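Local coordinates for LRR receptor-like serine/threonine-protein kinase RGI3 (Arabidopsis thaliana, PDB 5HZ0) that perceives RGF peptide hormones through its extracellular leucine-rich repeats, the part described here, and so helps maintain the root stem cell niche, at residues A[498-503]-A[522-527]; A[430-435]-A[454-459]; A[551-556]-A[575-580]; A[446-451]-A[466-471]. The protein carries 5 engineered substitutions. All coordinates share one frame; numbering follows the deposited sequence.

Interaction 1 (A[498-503]-A[522-527]); sequences LNLAKN and LNLGEN. With NAG (2-acetamido-2-deoxy-beta-D-glucopyranose), chain D.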
loop_
_atom_site.group_PDB
_atom_site.type_symbol
_atom_site.label_atom_id
_atom_site.label_comp_id
_atom_site.label_asym_id
_atom_site.label_seq_id
_atom_site.Cartn_x
_atom_site.Cartn_y
_atom_site.Cartn_z
ATOM N N LEU A 498 19.700 16.164 -8.731
ATOM C CA LEU A 498 19.776 16.748 -10.065
ATOM C C LEU A 498 20.667 15.892 -10.961
ATOM O O LEU A 498 21.868 15.780 -10.735
ATOM C CB LEU A 498 20.327 18.173 -9.998
ATOM C CG LEU A 498 20.620 18.809 -11.356
ATOM C CD1 LEU A 498 19.359 18.816 -12.201
ATOM C CD2 LEU A 498 21.190 20.213 -11.222
ATOM N N ASN A 499 20.067 15.298 -11.985
ATOM C CA ASN A 499 20.793 14.475 -12.918
ATOM C C ASN A 499 20.644 15.024 -14.336
ATOM O O ASN A 499 19.569 14.950 -14.932
ATOM C CB ASN A 499 20.256 13.053 -12.816
ATOM C CG ASN A 499 21.016 12.065 -13.684
ATOM O OD1 ASN A 499 21.855 12.441 -14.495
ATOM N ND2 ASN A 499 20.692 10.792 -13.534
ATOM N N LEU A 500 21.729 15.605 -14.840
ATOM C CA LEU A 500 21.854 16.105 -16.213
ATOM C C LEU A 500 22.679 15.242 -17.156
ATOM O O LEU A 500 23.037 15.683 -18.258
ATOM C CB LEU A 500 22.373 17.531 -16.224
ATOM C CG LEU A 500 21.434 18.450 -15.455
ATOM C CD1 LEU A 500 22.100 19.788 -15.335
ATOM C CD2 LEU A 500 20.069 18.550 -16.164
ATOM N N ALA A 501 23.050 14.058 -16.682
ATOM C CA ALA A 501 24.111 13.250 -17.300
ATOM C C ALA A 501 23.800 12.802 -18.720
ATOM O O ALA A 501 22.639 12.681 -19.094
ATOM C CB ALA A 501 24.438 12.042 -16.421
ATOM N N LYS A 502 24.847 12.572 -19.506
ATOM C CA LYS A 502 24.713 12.170 -20.901
ATOM C C LYS A 502 23.919 13.183 -21.737
ATOM O O LYS A 502 22.873 12.875 -22.318
ATOM C CB LYS A 502 24.107 10.771 -21.019
ATOM C CG LYS A 502 24.464 10.099 -22.324
ATOM C CD LYS A 502 23.903 8.695 -22.426
ATOM C CE LYS A 502 24.528 7.956 -23.622
ATOM N NZ LYS A 502 24.613 8.794 -24.860
ATOM N N ASN A 503 24.461 14.392 -21.820
ATOM C CA ASN A 503 23.941 15.424 -22.695
ATOM C C ASN A 503 25.098 16.078 -23.453
ATOM O O ASN A 503 26.229 15.583 -23.428
ATOM C CB ASN A 503 23.126 16.456 -21.898
ATOM C CG ASN A 503 21.698 15.984 -21.610
ATOM O OD1 ASN A 503 20.899 15.858 -22.523
ATOM N ND2 ASN A 503 21.382 15.730 -20.340
ATOM N N LEU A 522 24.256 15.011 -7.261
ATOM C CA LEU A 522 24.500 15.791 -8.470
ATOM C C LEU A 522 25.235 14.967 -9.523
ATOM O O LEU A 522 26.382 14.565 -9.331
ATOM C CB LEU A 522 25.264 17.085 -8.163
ATOM C CG LEU A 522 25.670 17.899 -9.398
ATOM C CD1 LEU A 522 24.441 18.425 -10.148
ATOM C CD2 LEU A 522 26.601 19.038 -9.039
ATOM N N ASN A 523 24.555 14.719 -10.637
ATOM C CA ASN A 523 25.168 14.023 -11.745
ATOM C C ASN A 523 25.303 14.897 -12.979
ATOM O O ASN A 523 24.320 15.214 -13.641
ATOM C CB ASN A 523 24.380 12.769 -12.092
ATOM C CG ASN A 523 25.186 11.813 -12.953
ATOM O OD1 ASN A 523 26.252 12.169 -13.458
ATOM N ND2 ASN A 523 24.684 10.603 -13.128
ATOM N N LEU A 524 26.541 15.306 -13.239
ATOM C CA LEU A 524 26.959 16.018 -14.445
ATOM C C LEU A 524 27.716 15.167 -15.464
ATOM O O LEU A 524 28.314 15.701 -16.392
ATOM C CB LEU A 524 27.736 17.285 -14.089
ATOM C CG LEU A 524 26.924 18.245 -13.219
ATOM C CD1 LEU A 524 27.681 19.542 -12.992
ATOM C CD2 LEU A 524 25.557 18.501 -13.860
ATOM N N GLY A 525 27.778 13.864 -15.235
ATOM C CA GLY A 525 28.548 12.980 -16.094
ATOM C C GLY A 525 28.222 12.985 -17.578
ATOM O O GLY A 525 27.096 13.266 -17.964
ATOM N N GLU A 526 29.221 12.678 -18.410
ATOM C CA GLU A 526 29.039 12.591 -19.856
ATOM C C GLU A 526 28.445 13.856 -20.475
ATOM O O GLU A 526 27.346 13.847 -21.034
ATOM C CB GLU A 526 28.156 11.412 -20.208
ATOM C CG GLU A 526 28.890 10.147 -20.434
ATOM C CD GLU A 526 27.961 9.038 -20.853
ATOM O OE1 GLU A 526 27.781 8.865 -22.075
ATOM O OE2 GLU A 526 27.398 8.354 -19.967
ATOM N N ASN A 527 29.191 14.941 -20.382
ATOM C CA ASN A 527 28.831 16.161 -21.049
ATOM C C ASN A 527 30.093 16.754 -21.634
ATOM O O ASN A 527 31.119 16.080 -21.726
ATOM C CB ASN A 527 28.138 17.132 -20.086
ATOM C CG ASN A 527 26.641 16.853 -19.941
ATOM O OD1 ASN A 527 25.867 17.172 -20.833
ATOM N ND2 ASN A 527 26.232 16.273 -18.808
HETATM C C1 NAG D . 29.152 8.671 -13.533
HETATM C C2 NAG D . 28.710 7.256 -13.167
HETATM C C3 NAG D . 29.102 6.246 -14.254
HETATM C C4 NAG D . 28.566 6.710 -15.616
HETATM C C5 NAG D . 29.183 8.085 -15.869
HETATM C C6 NAG D . 28.821 8.706 -17.216
HETATM C C7 NAG D . 28.751 6.290 -10.872
HETATM C C8 NAG D . 29.590 6.144 -9.628
HETATM N N2 NAG D . 29.311 6.963 -11.879
HETATM O O3 NAG D . 28.610 4.976 -13.902
HETATM O O4 NAG D . 28.756 5.786 -16.699
HETATM O O5 NAG D . 28.768 8.976 -14.861
HETATM O O6 NAG D . 27.420 8.825 -17.355
HETATM O O7 NAG D . 27.628 5.787 -10.916
#
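Leu498 and Asn523 open the backbone pairing: Asn523 N donates to Leu498 O at 2.9 Å, and Leu500 N returns a bond to Asn523 O, the alternation of a parallel strand pair. Past the strands the two chains bend together and stay linked, Lys502 N reaching Gly525 O and Asn503 N reaching Glu526 O.

The side-chain amides work on two sides. Asn499 and Asn523, on the face turned away from Leu498 and Leu522, lie side by side with planes 19° apart, and each OD1 accepts from the backbone N two residues on, an Asx turn that leads the chain out of its strand. Asn503 and Asn527 are buried. Asn527 ND2 lies 3.3 Å from Leu500 O and also bonds Leu524 O; Asn503 ND2 grips Leu500 O at 2.7 Å. The two amides come to Leu500 O from opposite faces of its plane, so this buried carbonyl is held twice. Asn527 OD1 is taken up by Leu505 N.

Apolar contacts repeat at the same spacing: Leu498 CD2 meets Leu522 CD1 at 3.9 Å, and Leu500 CD1 meets Leu524 CD2, branched chains filling the interior.

On the solvent side, the Lys502 chain runs alongside Glu526, while NAG O6 donates to Glu526 OE2 at 2.7 Å. Gly525, lacking a side chain, passes close to that sugar.

Stacked leucines with inward asparagines are the hallmark of successive coils of a leucine-rich repeat solenoid, here LRR 22 and LRR 23 as predicted.

Interaction 2 (A[430-435]-A[454-459]); sequences SENRLV and HTNSLS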
loop_
_atom_site.group_PDB
_atom_site.type_symbol
_atom_site.label_atom_id
_atom_site.label_comp_id
_atom_site.label_asym_id
_atom_site.label_seq_id
_atom_site.Cartn_x
_atom_site.Cartn_y
_atom_site.Cartn_z
ATOM N N SER A 430 10.039 9.664 -18.914
ATOM C CA SER A 430 11.307 9.124 -19.383
ATOM C C SER A 430 11.107 7.967 -20.363
ATOM O O SER A 430 10.024 7.380 -20.430
ATOM C CB SER A 430 12.167 8.667 -18.207
ATOM O OG SER A 430 11.462 7.760 -17.396
ATOM N N GLU A 431 12.135 7.700 -21.165
ATOM C CA GLU A 431 12.133 6.585 -22.115
ATOM C C GLU A 431 11.010 6.669 -23.133
ATOM O O GLU A 431 10.126 5.816 -23.194
ATOM C CB GLU A 431 12.104 5.240 -21.388
ATOM C CG GLU A 431 13.354 4.948 -20.574
ATOM C CD GLU A 431 13.382 3.518 -20.083
ATOM O OE1 GLU A 431 14.332 2.776 -20.415
ATOM O OE2 GLU A 431 12.446 3.129 -19.361
ATOM N N ASN A 432 11.086 7.712 -23.947
ATOM C CA ASN A 432 10.193 7.897 -25.066
ATOM C C ASN A 432 11.020 8.546 -26.175
ATOM O O ASN A 432 12.236 8.522 -26.114
ATOM C CB ASN A 432 8.972 8.755 -24.668
ATOM C CG ASN A 432 7.929 7.970 -23.857
ATOM O OD1 ASN A 432 7.112 7.242 -24.415
ATOM N ND2 ASN A 432 7.958 8.127 -22.540
ATOM N N ARG A 433 10.355 9.023 -27.220
ATOM C CA ARG A 433 10.953 9.744 -28.351
ATOM C C ARG A 433 10.756 11.262 -28.376
ATOM O O ARG A 433 10.723 11.851 -29.468
ATOM C CB ARG A 433 10.512 9.145 -29.672
ATOM C CG ARG A 433 10.450 7.659 -29.621
ATOM C CD ARG A 433 11.813 7.026 -29.713
ATOM N NE ARG A 433 11.685 5.817 -30.520
ATOM C CZ ARG A 433 11.432 4.612 -30.023
ATOM N NH1 ARG A 433 11.310 4.452 -28.708
ATOM N NH2 ARG A 433 11.312 3.569 -30.838
ATOM N N LEU A 434 10.406 11.859 -27.244
ATOM C CA LEU A 434 10.113 13.298 -27.199
ATOM C C LEU A 434 11.196 14.168 -27.811
ATOM O O LEU A 434 12.383 13.891 -27.670
ATOM C CB LEU A 434 9.946 13.755 -25.760
ATOM C CG LEU A 434 8.924 13.001 -24.929
ATOM C CD1 LEU A 434 8.831 13.665 -23.580
ATOM C CD2 LEU A 434 7.589 12.996 -25.655
ATOM N N VAL A 435 10.786 15.240 -28.474
ATOM C CA VAL A 435 11.754 16.123 -29.098
ATOM C C VAL A 435 11.557 17.568 -28.691
ATOM O O VAL A 435 10.765 17.871 -27.801
ATOM C CB VAL A 435 11.741 15.983 -30.625
ATOM C CG1 VAL A 435 12.309 14.607 -31.042
ATOM C CG2 VAL A 435 10.329 16.188 -31.166
ATOM N N HIS A 454 14.274 11.639 -18.516
ATOM C CA HIS A 454 15.458 10.953 -19.054
ATOM C C HIS A 454 15.227 10.006 -20.247
ATOM O O HIS A 454 14.151 9.446 -20.401
ATOM C CB HIS A 454 16.292 10.270 -17.940
ATOM C CG HIS A 454 15.775 8.934 -17.502
ATOM N ND1 HIS A 454 15.091 8.753 -16.315
ATOM C CD2 HIS A 454 15.877 7.709 -18.063
ATOM C CE1 HIS A 454 14.783 7.479 -16.175
ATOM N NE2 HIS A 454 15.246 6.820 -17.224
ATOM N N THR A 455 16.239 9.856 -21.099
ATOM C CA THR A 455 16.137 8.986 -22.273
ATOM C C THR A 455 15.033 9.420 -23.246
ATOM O O THR A 455 14.015 8.753 -23.443
ATOM C CB THR A 455 16.026 7.491 -21.870
ATOM O OG1 THR A 455 17.153 7.153 -21.052
ATOM C CG2 THR A 455 16.014 6.573 -23.098
ATOM N N ASN A 456 15.264 10.576 -23.843
ATOM C CA ASN A 456 14.461 11.070 -24.933
ATOM C C ASN A 456 15.404 11.797 -25.861
ATOM O O ASN A 456 16.619 11.710 -25.718
ATOM C CB ASN A 456 13.384 12.023 -24.419
ATOM C CG ASN A 456 12.251 11.295 -23.731
ATOM O OD1 ASN A 456 11.423 10.674 -24.389
ATOM N ND2 ASN A 456 12.214 11.352 -22.401
ATOM N N SER A 457 14.835 12.469 -26.843
ATOM C CA SER A 457 15.563 13.318 -27.763
ATOM C C SER A 457 15.484 14.801 -27.430
ATOM O O SER A 457 15.546 15.649 -28.328
ATOM C CB SER A 457 15.232 12.979 -29.200
ATOM O OG SER A 457 15.696 11.660 -29.444
ATOM N N LEU A 458 15.151 15.114 -26.184
ATOM C CA LEU A 458 15.025 16.517 -25.780
ATOM C C LEU A 458 16.242 17.346 -26.182
ATOM O O LEU A 458 17.381 16.896 -26.058
ATOM C CB LEU A 458 14.782 16.620 -24.273
ATOM C CG LEU A 458 13.417 16.078 -23.858
ATOM C CD1 LEU A 458 13.177 16.331 -22.398
ATOM C CD2 LEU A 458 12.366 16.760 -24.700
ATOM N N SER A 459 16.003 18.550 -26.688
ATOM C CA SER A 459 17.091 19.351 -27.238
ATOM C C SER A 459 17.076 20.809 -26.819
ATOM O O SER A 459 16.174 21.264 -26.103
ATOM C CB SER A 459 17.070 19.289 -28.759
ATOM O OG SER A 459 18.131 20.060 -29.278
#
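Asn456 reaches from its own coil across to the backbone of Asn432 and Leu434, and its side chain can be followed outward. CB sits 3.9 Å from Leu434 O. CG, placed anti to the carbonyl carbon (chi1 -75°), turns the amide inward, between the two coils. OD1 is the acceptor for Leu434 N at 3.3 Å and, weakly, for Asn432 N, although its modelled place is less sure because it crowds a neighbour. ND2 turns to Leu453 O of its own coil and more weakly to Ile429 O of the coil before. An amide suits this buried place because it can both accept and donate, serving backbone groups that a bending chain would otherwise leave without strand partners.

Backbone bonds flank it. Glu431 N donates to His454 O at 2.8 Å, Asn432 N to Thr455 O, and Ser457 N weakly to Leu434 O. Beside the amide, on the interior side, Leu434 CB packs on Leu458 CD2 at 4.0 Å.

At the other end, Ser430 CB lies over the centre of the His454 ring in a CH-pi contact, 3.5 Å from the centroid and 10° off the normal. Serine suits the place by offering its methylene to the ring face while its hydroxyl bonds Asp428. The ring is steadied from its own coil, where Asp452 takes His454 ND1. On the outside, Glu431 CG runs alongside Thr455 CB, whose hydroxyl bonds Asp478.

Repeated inward asparagines, one to each coil, form the asparagine stack characteristic of leucine-rich repeat proteins.

Interaction 3 (A[551-556]-A[575-580]); sequences CNRFVG and HNQLTG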
loop_
_atom_site.group_PDB
_atom_site.type_symbol
_atom_site.label_atom_id
_atom_site.label_comp_id
_atom_site.label_asym_id
_atom_site.label_seq_id
_atom_site.Cartn_x
_atom_site.Cartn_y
_atom_site.Cartn_z
ATOM N N CYS A 551 33.593 11.990 -17.265
ATOM C CA CYS A 551 33.440 12.090 -18.718
ATOM C C CYS A 551 33.094 13.500 -19.224
ATOM O O CYS A 551 32.208 13.687 -20.050
ATOM C CB CYS A 551 32.446 11.047 -19.212
ATOM S SG CYS A 551 32.751 9.427 -18.487
ATOM N N ASN A 552 33.819 14.483 -18.709
ATOM C CA ASN A 552 33.769 15.853 -19.188
ATOM C C ASN A 552 35.192 16.265 -19.559
ATOM O O ASN A 552 36.084 15.431 -19.648
ATOM C CB ASN A 552 33.240 16.800 -18.102
ATOM C CG ASN A 552 31.726 16.795 -17.994
ATOM O OD1 ASN A 552 31.027 17.109 -18.947
ATOM N ND2 ASN A 552 31.218 16.456 -16.821
ATOM N N ARG A 553 35.378 17.547 -19.825
ATOM C CA ARG A 553 36.702 18.158 -20.014
ATOM C C ARG A 553 37.342 18.923 -18.834
ATOM O O ARG A 553 38.130 19.835 -19.067
ATOM C CB ARG A 553 36.796 18.916 -21.335
ATOM C CG ARG A 553 36.757 17.969 -22.524
ATOM C CD ARG A 553 36.823 18.716 -23.847
ATOM N NE ARG A 553 35.701 19.626 -24.057
ATOM C CZ ARG A 553 35.812 20.951 -24.091
ATOM N NH1 ARG A 553 36.997 21.526 -23.918
ATOM N NH2 ARG A 553 34.740 21.711 -24.298
ATOM N N PHE A 554 36.889 18.697 -17.604
ATOM C CA PHE A 554 37.410 19.463 -16.470
ATOM C C PHE A 554 38.948 19.457 -16.387
ATOM O O PHE A 554 39.597 18.436 -16.653
ATOM C CB PHE A 554 36.796 18.993 -15.147
ATOM C CG PHE A 554 35.312 19.209 -15.048
ATOM C CD1 PHE A 554 34.778 20.504 -15.063
ATOM C CD2 PHE A 554 34.446 18.127 -14.923
ATOM C CE1 PHE A 554 33.411 20.705 -14.965
ATOM C CE2 PHE A 554 33.081 18.326 -14.832
ATOM C CZ PHE A 554 32.564 19.616 -14.848
ATOM N N VAL A 555 39.516 20.616 -16.059
ATOM C CA VAL A 555 40.958 20.760 -15.846
ATOM C C VAL A 555 41.242 21.390 -14.491
ATOM O O VAL A 555 40.327 21.649 -13.700
ATOM C CB VAL A 555 41.628 21.632 -16.924
ATOM C CG1 VAL A 555 41.551 20.968 -18.298
ATOM C CG2 VAL A 555 41.018 23.031 -16.943
ATOM N N GLY A 556 42.517 21.648 -14.230
ATOM C CA GLY A 556 42.936 22.191 -12.954
ATOM C C GLY A 556 42.973 21.111 -11.893
ATOM O O GLY A 556 43.071 19.923 -12.206
ATOM N N HIS A 575 37.767 10.219 -16.124
ATOM C CA HIS A 575 37.744 10.654 -17.519
ATOM C C HIS A 575 37.661 12.176 -17.670
ATOM O O HIS A 575 36.803 12.708 -18.382
ATOM C CB HIS A 575 36.616 9.978 -18.301
ATOM C CG HIS A 575 36.820 8.513 -18.508
ATOM N ND1 HIS A 575 36.259 7.561 -17.685
ATOM C CD2 HIS A 575 37.524 7.836 -19.447
ATOM C CE1 HIS A 575 36.606 6.355 -18.107
ATOM N NE2 HIS A 575 37.380 6.496 -19.167
ATOM N N ASN A 576 38.567 12.872 -16.990
ATOM C CA ASN A 576 38.727 14.310 -17.169
ATOM C C ASN A 576 40.197 14.632 -17.366
ATOM O O ASN A 576 41.011 13.727 -17.545
ATOM C CB ASN A 576 38.154 15.093 -15.985
ATOM C CG ASN A 576 36.662 15.254 -16.075
ATOM O OD1 ASN A 576 36.161 15.998 -16.915
ATOM N ND2 ASN A 576 35.939 14.567 -15.205
ATOM N N GLN A 577 40.512 15.922 -17.390
ATOM C CA GLN A 577 41.895 16.413 -17.451
ATOM C C GLN A 577 42.499 16.861 -16.118
ATOM O O GLN A 577 43.454 17.625 -16.100
ATOM C CB GLN A 577 42.087 17.439 -18.561
ATOM C CG GLN A 577 42.048 16.810 -19.942
ATOM C CD GLN A 577 41.559 17.779 -20.993
ATOM O OE1 GLN A 577 40.414 17.697 -21.441
ATOM N NE2 GLN A 577 42.423 18.713 -21.387
ATOM N N LEU A 578 41.859 16.487 -15.020
ATOM C CA LEU A 578 42.268 16.903 -13.676
ATOM C C LEU A 578 43.749 16.627 -13.321
ATOM O O LEU A 578 44.311 15.588 -13.690
ATOM C CB LEU A 578 41.338 16.248 -12.641
ATOM C CG LEU A 578 39.992 16.939 -12.329
ATOM C CD1 LEU A 578 39.382 17.469 -13.567
ATOM C CD2 LEU A 578 38.992 16.039 -11.591
ATOM N N THR A 579 44.373 17.567 -12.606
ATOM C CA THR A 579 45.781 17.424 -12.189
ATOM C C THR A 579 46.019 17.666 -10.706
ATOM O O THR A 579 45.083 17.929 -9.935
ATOM C CB THR A 579 46.760 18.382 -12.941
ATOM O OG1 THR A 579 46.285 19.737 -12.874
ATOM C CG2 THR A 579 46.960 17.963 -14.395
ATOM N N GLY A 580 47.295 17.588 -10.324
ATOM C CA GLY A 580 47.704 17.756 -8.946
ATOM C C GLY A 580 47.496 16.457 -8.217
ATOM O O GLY A 580 47.338 15.423 -8.845
#
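Gly556 O is gripped by Thr579, whose backbone N donates to it at 2.7 Å in a nearly straight bond of 169°, while Thr579 OG1 adds a weak one at 3.3 Å. With OG1 set between the backbone N and the carbonyl carbon (chi1 52°), the hydroxyl lies on the side of this same oxygen. Gly556 has a positive phi, a conformation that a residue without CB adopts easily.

Upstream, Gln577 N donates to Phe554 O at 2.8 Å. Phe554 N in turn is close enough to bond Asn576 OD1, though that oxygen is crowded in the model and its exact place is uncertain. Asn576 ND2 is taken by Val573 O and Leu549 O, and it lies at the edge of the Phe554 ring, in its plane.

The apolar side is formed by Leu578 CD1, set against Phe554 CB, so that leucine and phenylalanine share the interior. On the outer side, Val555 CG1 rests on Gln577 CB at 3.6 Å, and Gln577 runs beside Arg553, whose guanidinium makes a salt bridge to Asp528.

At the N-terminal end of both segments, Cys551 SG approaches the His575 ring obliquely, 4.7 Å from its centroid; the ring also stacks on Tyr598.

With buried amides and backbone groups answering one another inside and mixed polar chains outside, the chemistry suggests that these leucine-rich repeat coils are joined by directional backbone bonds and apolar filling, while the salt bridge of Arg553 runs outside this pair.

Interaction 4 (A[446-451]-A[466-471]); sequences ESLEFL and TLPKSL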
loop_
_atom_site.group_PDB
_atom_site.type_symbol
_atom_site.label_atom_id
_atom_site.label_comp_id
_atom_site.label_asym_id
_atom_site.label_seq_id
_atom_site.Cartn_x
_atom_site.Cartn_y
_atom_site.Cartn_z
ATOM N N GLU A 446 3.057 24.758 -10.246
ATOM C CA GLU A 446 3.555 25.343 -9.011
ATOM C C GLU A 446 3.726 24.293 -7.931
ATOM O O GLU A 446 4.388 24.530 -6.925
ATOM C CB GLU A 446 2.597 26.429 -8.533
ATOM C CG GLU A 446 1.146 25.973 -8.440
ATOM C CD GLU A 446 0.216 27.104 -8.049
ATOM O OE1 GLU A 446 -0.820 27.295 -8.727
ATOM O OE2 GLU A 446 0.525 27.807 -7.064
ATOM N N SER A 447 3.111 23.135 -8.144
ATOM C CA SER A 447 3.169 22.034 -7.195
ATOM C C SER A 447 4.219 20.978 -7.535
ATOM O O SER A 447 4.385 20.011 -6.788
ATOM C CB SER A 447 1.806 21.353 -7.119
ATOM O OG SER A 447 0.836 22.242 -6.611
ATOM N N LEU A 448 4.928 21.155 -8.645
ATOM C CA LEU A 448 5.669 20.038 -9.222
ATOM C C LEU A 448 6.937 19.758 -8.418
ATOM O O LEU A 448 7.812 20.612 -8.311
ATOM C CB LEU A 448 6.061 20.394 -10.653
ATOM C CG LEU A 448 6.808 19.313 -11.404
ATOM C CD1 LEU A 448 5.818 18.168 -11.584
ATOM C CD2 LEU A 448 7.362 19.832 -12.739
ATOM N N GLU A 449 6.995 18.586 -7.795
ATOM C CA GLU A 449 8.204 18.177 -7.084
ATOM C C GLU A 449 9.117 17.158 -7.761
ATOM O O GLU A 449 10.281 17.073 -7.428
ATOM C CB GLU A 449 7.833 17.699 -5.689
ATOM C CG GLU A 449 7.072 18.742 -4.935
ATOM C CD GLU A 449 6.815 18.345 -3.508
ATOM O OE1 GLU A 449 6.346 17.204 -3.277
ATOM O OE2 GLU A 449 7.092 19.182 -2.618
ATOM N N PHE A 450 8.610 16.432 -8.747
ATOM C CA PHE A 450 9.377 15.344 -9.344
ATOM C C PHE A 450 9.224 15.410 -10.845
ATOM O O PHE A 450 8.120 15.230 -11.354
ATOM C CB PHE A 450 8.877 13.991 -8.830
ATOM C CG PHE A 450 9.581 12.787 -9.443
ATOM C CD1 PHE A 450 9.312 12.386 -10.748
ATOM C CD2 PHE A 450 10.494 12.032 -8.697
ATOM C CE1 PHE A 450 9.945 11.278 -11.303
ATOM C CE2 PHE A 450 11.128 10.911 -9.252
ATOM C CZ PHE A 450 10.848 10.537 -10.557
ATOM N N LEU A 451 10.334 15.633 -11.548
ATOM C CA LEU A 451 10.306 15.733 -12.994
ATOM C C LEU A 451 11.378 14.809 -13.593
ATOM O O LEU A 451 12.592 15.095 -13.526
ATOM C CB LEU A 451 10.535 17.194 -13.393
ATOM C CG LEU A 451 10.575 17.494 -14.877
ATOM C CD1 LEU A 451 9.310 17.004 -15.564
ATOM C CD2 LEU A 451 10.785 18.984 -15.108
ATOM N N THR A 466 12.639 28.425 -16.796
ATOM C CA THR A 466 11.898 27.368 -17.445
ATOM C C THR A 466 11.376 26.368 -16.417
ATOM O O THR A 466 10.498 25.575 -16.725
ATOM C CB THR A 466 12.782 26.666 -18.500
ATOM O OG1 THR A 466 13.401 27.657 -19.329
ATOM C CG2 THR A 466 11.968 25.719 -19.371
ATOM N N LEU A 467 11.883 26.419 -15.186
ATOM C CA LEU A 467 11.523 25.396 -14.200
ATOM C C LEU A 467 10.913 25.931 -12.896
ATOM O O LEU A 467 11.337 26.960 -12.386
ATOM C CB LEU A 467 12.737 24.509 -13.903
ATOM C CG LEU A 467 13.220 23.638 -15.075
ATOM C CD1 LEU A 467 14.470 22.824 -14.719
ATOM C CD2 LEU A 467 12.099 22.726 -15.587
ATOM N N PRO A 468 9.904 25.224 -12.357
ATOM C CA PRO A 468 9.263 25.648 -11.105
ATOM C C PRO A 468 10.144 25.447 -9.888
ATOM O O PRO A 468 10.823 24.428 -9.781
ATOM C CB PRO A 468 8.018 24.758 -11.015
ATOM C CG PRO A 468 8.259 23.639 -11.933
ATOM C CD PRO A 468 9.149 24.155 -13.025
ATOM N N LYS A 469 10.088 26.388 -8.953
ATOM C CA LYS A 469 11.047 26.435 -7.852
ATOM C C LYS A 469 10.712 25.457 -6.726
ATOM O O LYS A 469 11.428 25.360 -5.729
ATOM C CB LYS A 469 11.147 27.863 -7.316
ATOM C CG LYS A 469 11.565 28.886 -8.371
ATOM C CD LYS A 469 11.934 30.208 -7.713
ATOM C CE LYS A 469 12.119 31.329 -8.725
ATOM N NZ LYS A 469 12.621 32.568 -8.058
ATOM N N SER A 470 9.617 24.730 -6.896
ATOM C CA SER A 470 9.205 23.725 -5.925
ATOM C C SER A 470 9.829 22.362 -6.197
ATOM O O SER A 470 9.615 21.428 -5.421
ATOM C CB SER A 470 7.681 23.589 -5.938
ATOM O OG SER A 470 7.230 23.224 -7.232
ATOM N N LEU A 471 10.582 22.261 -7.298
ATOM C CA LEU A 471 11.250 21.014 -7.710
ATOM C C LEU A 471 12.199 20.405 -6.671
ATOM O O LEU A 471 13.004 21.082 -6.043
ATOM C CB LEU A 471 11.943 21.157 -9.080
ATOM C CG LEU A 471 10.957 20.878 -10.233
ATOM C CD1 LEU A 471 11.452 21.329 -11.598
ATOM C CD2 LEU A 471 10.562 19.398 -10.250
#
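Ser470 reaches across to the backbone at Glu446 and Leu448, joining adjacent coils of the leucine-rich repeat solenoid where each enters its strand. Its OG lies 2.9 Å from Leu448 O and 3.1 Å from Glu446 O; the one hydroxyl proton can serve either carbonyl, and which one takes it is not settled. With OG between its backbone N and carbonyl carbon (chi1 59°), the short side chain is directed at this pair of oxygens, a task for which serine has both the length and the donor.

Around this polar point lies a leucine cluster. Leu471 CD2 is the hub: it meets Leu448 CG at 3.9 Å and Leu451 CB at 3.8 Å, and passes beside the backbone of Glu449. Pro468 CG rests on Leu448 CD2 at 4.0 Å, the two side chains crossing obliquely. Deeper in, Leu451 CD2 touches Leu467 CD2, their chains at about a right angle. Branched aliphatic residues suit this interior, where they can interlock without polar needs.

The next shell sets these groups in place. Pro468 to Leu471 forms a type I beta turn, closed by a weak bond from Leu471 N to Pro468 O, which points the Ser470 side chain at 446-451; Lys469 and Ser470 take its two central positions, and Pro468, at the first, turns its ring to Leu448. On the other coil, Ser447 OG bonds Lys422 O and Glu449 OE1 bonds Asn425, while the Phe450 ring stacks with Phe426 and Phe473.

Next to the turn, Glu449 CG lies 3.7 Å from Ser470 O.

In the fold
From the N terminus, 430-435 comes first and pairs with 454-459 in interaction 2, closing one coil. Before that loop is complete, 446-451 begins interaction 4, which closes at 466-471; the two therefore cross, their segments alternating along the chain, and together they bind the coils around strand 450-452 at two places about 19 Å apart between centres. Interaction 1 follows in series, joining strands 497-499 and 521-523 and the bends after them. Interaction 3 comes last, beyond strand 546-548, and touches interaction 1 directly, with Asn552 ND2 3.0 Å from Leu524 O. All four link coils in the C-terminal third of the solenoid.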